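Local coordinates for bifunctional autolysin (Staphylococcus aureus subsp. aureus Mu50, PDB 6FXO), which hydrolyses bacterial peptidoglycan as a family 73 glycoside hydrolase, probably cutting the glycan strands beside N-acetylglucosamine units, at residues P28-V33 / T38-N43; N15-I20 / H47-K52. One frame throughout, in Å; residues are numbered along the deposited sequence.

Interaction 1. Residues P28-V33 / T38-N43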
# COMPACT_ATOMS: atom_id res chain seq x y z
N PRO A 28 6.87 -11.70 -15.84
CA PRO A 28 6.99 -11.85 -14.36
C PRO A 28 8.31 -12.38 -13.78
O PRO A 28 8.89 -13.30 -14.36
CB PRO A 28 5.86 -12.84 -14.02
CG PRO A 28 4.96 -12.87 -15.26
CD PRO A 28 5.87 -12.62 -16.40
N GLN A 29 8.75 -11.87 -12.58
CA GLN A 29 9.97 -12.29 -11.91
C GLN A 29 9.76 -13.08 -10.62
O GLN A 29 8.70 -13.00 -9.99
CB GLN A 29 10.90 -11.06 -11.69
CG GLN A 29 11.16 -10.13 -12.91
CD GLN A 29 11.76 -10.82 -14.13
OE1 GLN A 29 12.96 -10.77 -14.41
NE2 GLN A 29 10.88 -11.54 -14.79
N VAL A 30 10.77 -13.88 -10.25
CA VAL A 30 10.71 -14.69 -9.05
C VAL A 30 12.07 -14.65 -8.38
O VAL A 30 13.06 -15.14 -8.91
CB VAL A 30 10.20 -16.13 -9.30
CG1 VAL A 30 11.08 -16.88 -10.29
CG2 VAL A 30 10.07 -16.89 -7.99
N GLN A 31 12.10 -14.03 -7.20
CA GLN A 31 13.26 -13.85 -6.34
C GLN A 31 13.44 -15.14 -5.59
O GLN A 31 13.06 -15.18 -4.42
CB GLN A 31 13.00 -12.76 -5.29
CG GLN A 31 13.35 -11.34 -5.63
CD GLN A 31 13.42 -10.47 -4.38
OE1 GLN A 31 14.51 -10.18 -3.88
NE2 GLN A 31 12.27 -10.06 -3.83
N ARG A 32 13.97 -16.19 -6.23
CA ARG A 32 14.18 -17.44 -5.52
C ARG A 32 15.13 -17.24 -4.36
O ARG A 32 15.11 -17.98 -3.39
CB ARG A 32 14.61 -18.57 -6.54
CG ARG A 32 14.19 -18.33 -8.03
CD ARG A 32 13.47 -19.49 -8.81
NE ARG A 32 12.09 -19.67 -8.33
CZ ARG A 32 11.20 -20.51 -8.74
NH1 ARG A 32 11.48 -21.35 -9.74
NH2 ARG A 32 9.99 -20.54 -8.15
N VAL A 33 15.99 -16.23 -4.49
CA VAL A 33 16.97 -15.84 -3.50
C VAL A 33 16.84 -14.32 -3.56
O VAL A 33 16.53 -13.78 -4.62
CB VAL A 33 18.38 -16.37 -3.88
CG1 VAL A 33 18.81 -15.83 -5.24
CG2 VAL A 33 19.40 -16.01 -2.80
N THR A 38 14.15 -14.06 -11.89
CA THR A 38 14.13 -15.01 -12.99
C THR A 38 12.70 -15.13 -13.37
O THR A 38 11.84 -14.88 -12.53
CB THR A 38 14.67 -16.29 -12.50
OG1 THR A 38 15.91 -15.98 -11.88
CG2 THR A 38 14.90 -17.25 -13.62
N ASP A 39 12.42 -15.45 -14.60
CA ASP A 39 11.01 -15.55 -14.92
C ASP A 39 10.30 -16.71 -14.28
O ASP A 39 10.82 -17.82 -14.26
CB ASP A 39 10.76 -15.52 -16.44
CG ASP A 39 11.99 -15.33 -17.31
OD1 ASP A 39 12.41 -14.16 -17.50
OD2 ASP A 39 12.51 -16.33 -17.84
N ALA A 40 9.09 -16.45 -13.77
CA ALA A 40 8.27 -17.48 -13.13
C ALA A 40 7.59 -18.43 -14.12
O ALA A 40 7.33 -18.02 -15.22
CB ALA A 40 7.23 -16.81 -12.25
N ASN A 41 7.31 -19.68 -13.71
CA ASN A 41 6.65 -20.69 -14.55
C ASN A 41 5.13 -20.65 -14.35
O ASN A 41 4.65 -19.83 -13.57
CB ASN A 41 7.20 -22.11 -14.40
CG ASN A 41 7.64 -22.47 -13.03
OD1 ASN A 41 6.83 -22.92 -12.22
ND2 ASN A 41 8.92 -22.33 -12.72
N PHE A 42 4.36 -21.49 -15.07
CA PHE A 42 2.92 -21.45 -14.89
C PHE A 42 2.53 -21.75 -13.47
O PHE A 42 1.63 -21.11 -12.94
CB PHE A 42 2.29 -22.46 -15.86
CG PHE A 42 0.79 -22.49 -15.90
CD1 PHE A 42 0.09 -23.46 -15.23
CD2 PHE A 42 0.09 -21.56 -16.65
CE1 PHE A 42 -1.30 -23.52 -15.30
CE2 PHE A 42 -1.30 -21.62 -16.72
CZ PHE A 42 -1.98 -22.60 -16.05
N ASN A 43 3.21 -22.71 -12.83
CA ASN A 43 2.84 -23.00 -11.46
C ASN A 43 3.14 -21.88 -10.46
O ASN A 43 2.41 -21.69 -9.49
CB ASN A 43 3.45 -24.34 -11.01
CG ASN A 43 2.55 -25.53 -11.29
OD1 ASN A 43 2.44 -25.96 -12.44
ND2 ASN A 43 1.90 -26.15 -10.30
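Thr38 and Val30 face each other through their backbones. Val30 N reaches Thr38 O at 2.7 Å, and Thr38 N returns a long bond of 3.4 Å to Val30 O; both are weak because they are bent. Thr38 O is also approached by Gln29 CA at 3.3 Å and by Val30 CG1 at 3.1 Å, a tight fit. With chi1 at 60°, Val30 sets this methyl between its backbone N and carbonyl carbon. At Asp39 the CA-H points to Pro28 O (3.1 Å), while its side chain lies alongside that of Gln29, pointing the same way. Asp39 and Gln29 form a single isolated antiparallel bridge, a non-hydrogen-bonded pair, where two otherwise steeply angled segments meet in the loop between helices 14-22 and 42-49. Ala40 N closes the bridge with a straighter 3.2 Å bond (153°) to Pro28 O. The same oxygen thus takes an N-H and a CA-H from neighbouring residues. The methyl of Ala40 meets Val30 CB at 4.2 Å; Ala40 also touches Val45 of helix 42-49, and Val30 touches Asp44. The side chains of Asn41, at that helix's N-cap position, and Arg32 cross at about a right angle; the guanidinium is salt-bridged to Asp44.

Interaction 2. Residues N15-I20 / H47-K52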
# COMPACT_ATOMS: atom_id res chain seq x y z
N ASN A 15 -6.80 -21.08 -14.18
CA ASN A 15 -5.97 -21.62 -15.24
C ASN A 15 -5.80 -20.61 -16.35
O ASN A 15 -4.71 -20.43 -16.89
CB ASN A 15 -6.65 -22.86 -15.79
CG ASN A 15 -6.33 -24.12 -15.04
OD1 ASN A 15 -6.23 -24.12 -13.81
ND2 ASN A 15 -6.27 -25.27 -15.70
N GLN A 16 -6.91 -19.93 -16.68
CA GLN A 16 -6.99 -18.91 -17.72
C GLN A 16 -6.29 -17.66 -17.28
O GLN A 16 -5.44 -17.14 -18.00
CB GLN A 16 -8.48 -18.53 -17.99
CG GLN A 16 -8.86 -18.17 -19.45
CD GLN A 16 -10.31 -17.70 -19.55
OE1 GLN A 16 -11.24 -18.44 -19.24
NE2 GLN A 16 -10.57 -16.47 -20.07
N VAL A 17 -6.61 -17.21 -16.07
CA VAL A 17 -5.94 -15.98 -15.62
C VAL A 17 -4.44 -16.05 -15.43
O VAL A 17 -3.75 -15.05 -15.62
CB VAL A 17 -6.65 -15.36 -14.40
CG1 VAL A 17 -8.02 -14.82 -14.80
CG2 VAL A 17 -6.79 -16.38 -13.28
N ALA A 18 -3.93 -17.20 -15.02
CA ALA A 18 -2.50 -17.36 -14.82
C ALA A 18 -1.72 -17.43 -16.13
O ALA A 18 -0.66 -16.82 -16.25
CB ALA A 18 -2.22 -18.59 -13.99
N GLN A 19 -2.22 -18.22 -17.13
CA GLN A 19 -1.55 -18.33 -18.39
C GLN A 19 -1.57 -16.95 -19.01
O GLN A 19 -0.62 -16.60 -19.71
CB GLN A 19 -2.28 -19.38 -19.29
CG GLN A 19 -1.49 -20.10 -20.43
CD GLN A 19 -0.59 -21.29 -20.06
OE1 GLN A 19 0.64 -21.17 -20.02
NE2 GLN A 19 -1.18 -22.45 -19.74
N ILE A 20 -2.64 -16.14 -18.73
CA ILE A 20 -2.64 -14.80 -19.31
C ILE A 20 -1.45 -13.98 -18.80
O ILE A 20 -0.89 -13.17 -19.56
CB ILE A 20 -3.99 -14.07 -19.02
CG1 ILE A 20 -5.16 -14.81 -19.69
CG2 ILE A 20 -3.93 -12.62 -19.49
CD1 ILE A 20 -6.54 -14.35 -19.23
N HIS A 47 0.01 -20.17 -8.35
CA HIS A 47 0.06 -20.30 -6.87
C HIS A 47 0.04 -18.96 -6.14
O HIS A 47 -0.54 -18.82 -5.08
CB HIS A 47 1.30 -21.13 -6.46
CG HIS A 47 1.53 -21.30 -4.99
ND1 HIS A 47 2.55 -20.64 -4.34
CD2 HIS A 47 1.00 -22.17 -4.10
CE1 HIS A 47 2.65 -21.12 -3.10
NE2 HIS A 47 1.72 -22.04 -2.93
N ALA A 48 0.73 -18.02 -6.70
CA ALA A 48 0.83 -16.69 -6.16
C ALA A 48 -0.47 -15.89 -6.38
O ALA A 48 -0.73 -14.93 -5.66
CB ALA A 48 1.98 -15.99 -6.82
N MET A 49 -1.28 -16.35 -7.35
CA MET A 49 -2.57 -15.76 -7.76
C MET A 49 -3.83 -16.42 -7.20
O MET A 49 -4.93 -15.85 -7.16
CB MET A 49 -2.67 -15.87 -9.29
CG MET A 49 -2.04 -14.77 -10.03
SD MET A 49 -2.15 -15.12 -11.81
CE MET A 49 -3.82 -15.39 -11.99
N ASP A 50 -3.65 -17.63 -6.77
CA ASP A 50 -4.73 -18.43 -6.23
C ASP A 50 -5.33 -17.83 -5.03
O ASP A 50 -4.98 -18.18 -3.93
CB ASP A 50 -4.21 -19.86 -6.00
CG ASP A 50 -5.25 -20.83 -5.49
OD1 ASP A 50 -6.23 -21.09 -6.22
OD2 ASP A 50 -5.06 -21.38 -4.39
N THR A 51 -6.28 -16.95 -5.23
CA THR A 51 -6.90 -16.31 -4.06
C THR A 51 -7.48 -17.32 -3.09
O THR A 51 -7.65 -16.98 -1.92
CB THR A 51 -8.08 -15.43 -4.41
OG1 THR A 51 -9.14 -16.28 -4.80
CG2 THR A 51 -7.78 -14.44 -5.48
N LYS A 52 -7.86 -18.51 -3.54
CA LYS A 52 -8.39 -19.42 -2.57
C LYS A 52 -7.35 -19.73 -1.53
O LYS A 52 -7.68 -19.94 -0.37
CB LYS A 52 -8.96 -20.72 -3.18
CG LYS A 52 -10.13 -21.43 -2.41
CD LYS A 52 -10.58 -20.95 -0.96
CE LYS A 52 -11.78 -21.75 -0.40
NZ LYS A 52 -12.36 -21.26 0.92
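Met49 reaches Val17 and Ala18 by running straight and then folding at its tip: chi2 is extended at 176°, carrying SD outward from its own backbone, and chi3 at 53° turns CE aside toward the neighbouring helix. On the other side, Val17 has chi1 at -68°, which places CG2 between the backbone N and the carbonyl carbon and presents that branch to the methionine. Val17 CG2 and Met49 CE come within 3.4 Å, a close methyl-to-methyl contact, and Val17 CB stands 3.7 Å from the same CE. The two side chains meet at a slant. Met49 CE also presses on the backbone, lying 3.5 Å from Ala18 N. The sulfur, a step back along the chain, faces the neighbouring residue: Met49 SD is 3.8 Å from Ala18 CA and 4.1 Å from Ala18 CB. The Met49 side chain thus bridges backbones whose nearest CA atoms, those of Ala18 and Met49, are 7.2 Å apart, and no hydrogen bond crosses between them. The arrangement is helix-to-helix apolar packing where helix 42-49 gives way to helix 51-56. Met49 lies in the weakly bonded last turn of helix 42-49, and Asp50, the centre of an inverse gamma turn, takes the N-cap position of helix 51-56, its OD2 making a weak bond to Arg53 N. Leu14 and Gln21 from helix 14-22 and Trp200 from helix 195-200 also touch the Met49 side chain, while Tyr196 OH is hydrogen-bonded to its carbonyl oxygen. Val17 in turn packs on Met12 and Tyr243, and Ala18 on Lys46, three residues before Met49.

How the interactions relate
The two contacts show how one helix can be held differently at its two ends. Interaction 1 is partly buried and sits where the chain enters helix 42-49; backbone polar groups dominate it, helped by a little apolar contact. Interaction 2 lies at the far end of that helix, is fully buried and smaller, and rests on apolar contact of one methionine's sulfur and methyl with side chains and backbone of the facing helix. Their centres are about 14 Å apart, and along the sequence 28-33 and 38-43 fall between 15-20 and 47-52. Phe42 links them directly: its CE2 lies 3.1 Å from Gln19 NE2 and 4.2 Å from Ala18 CB.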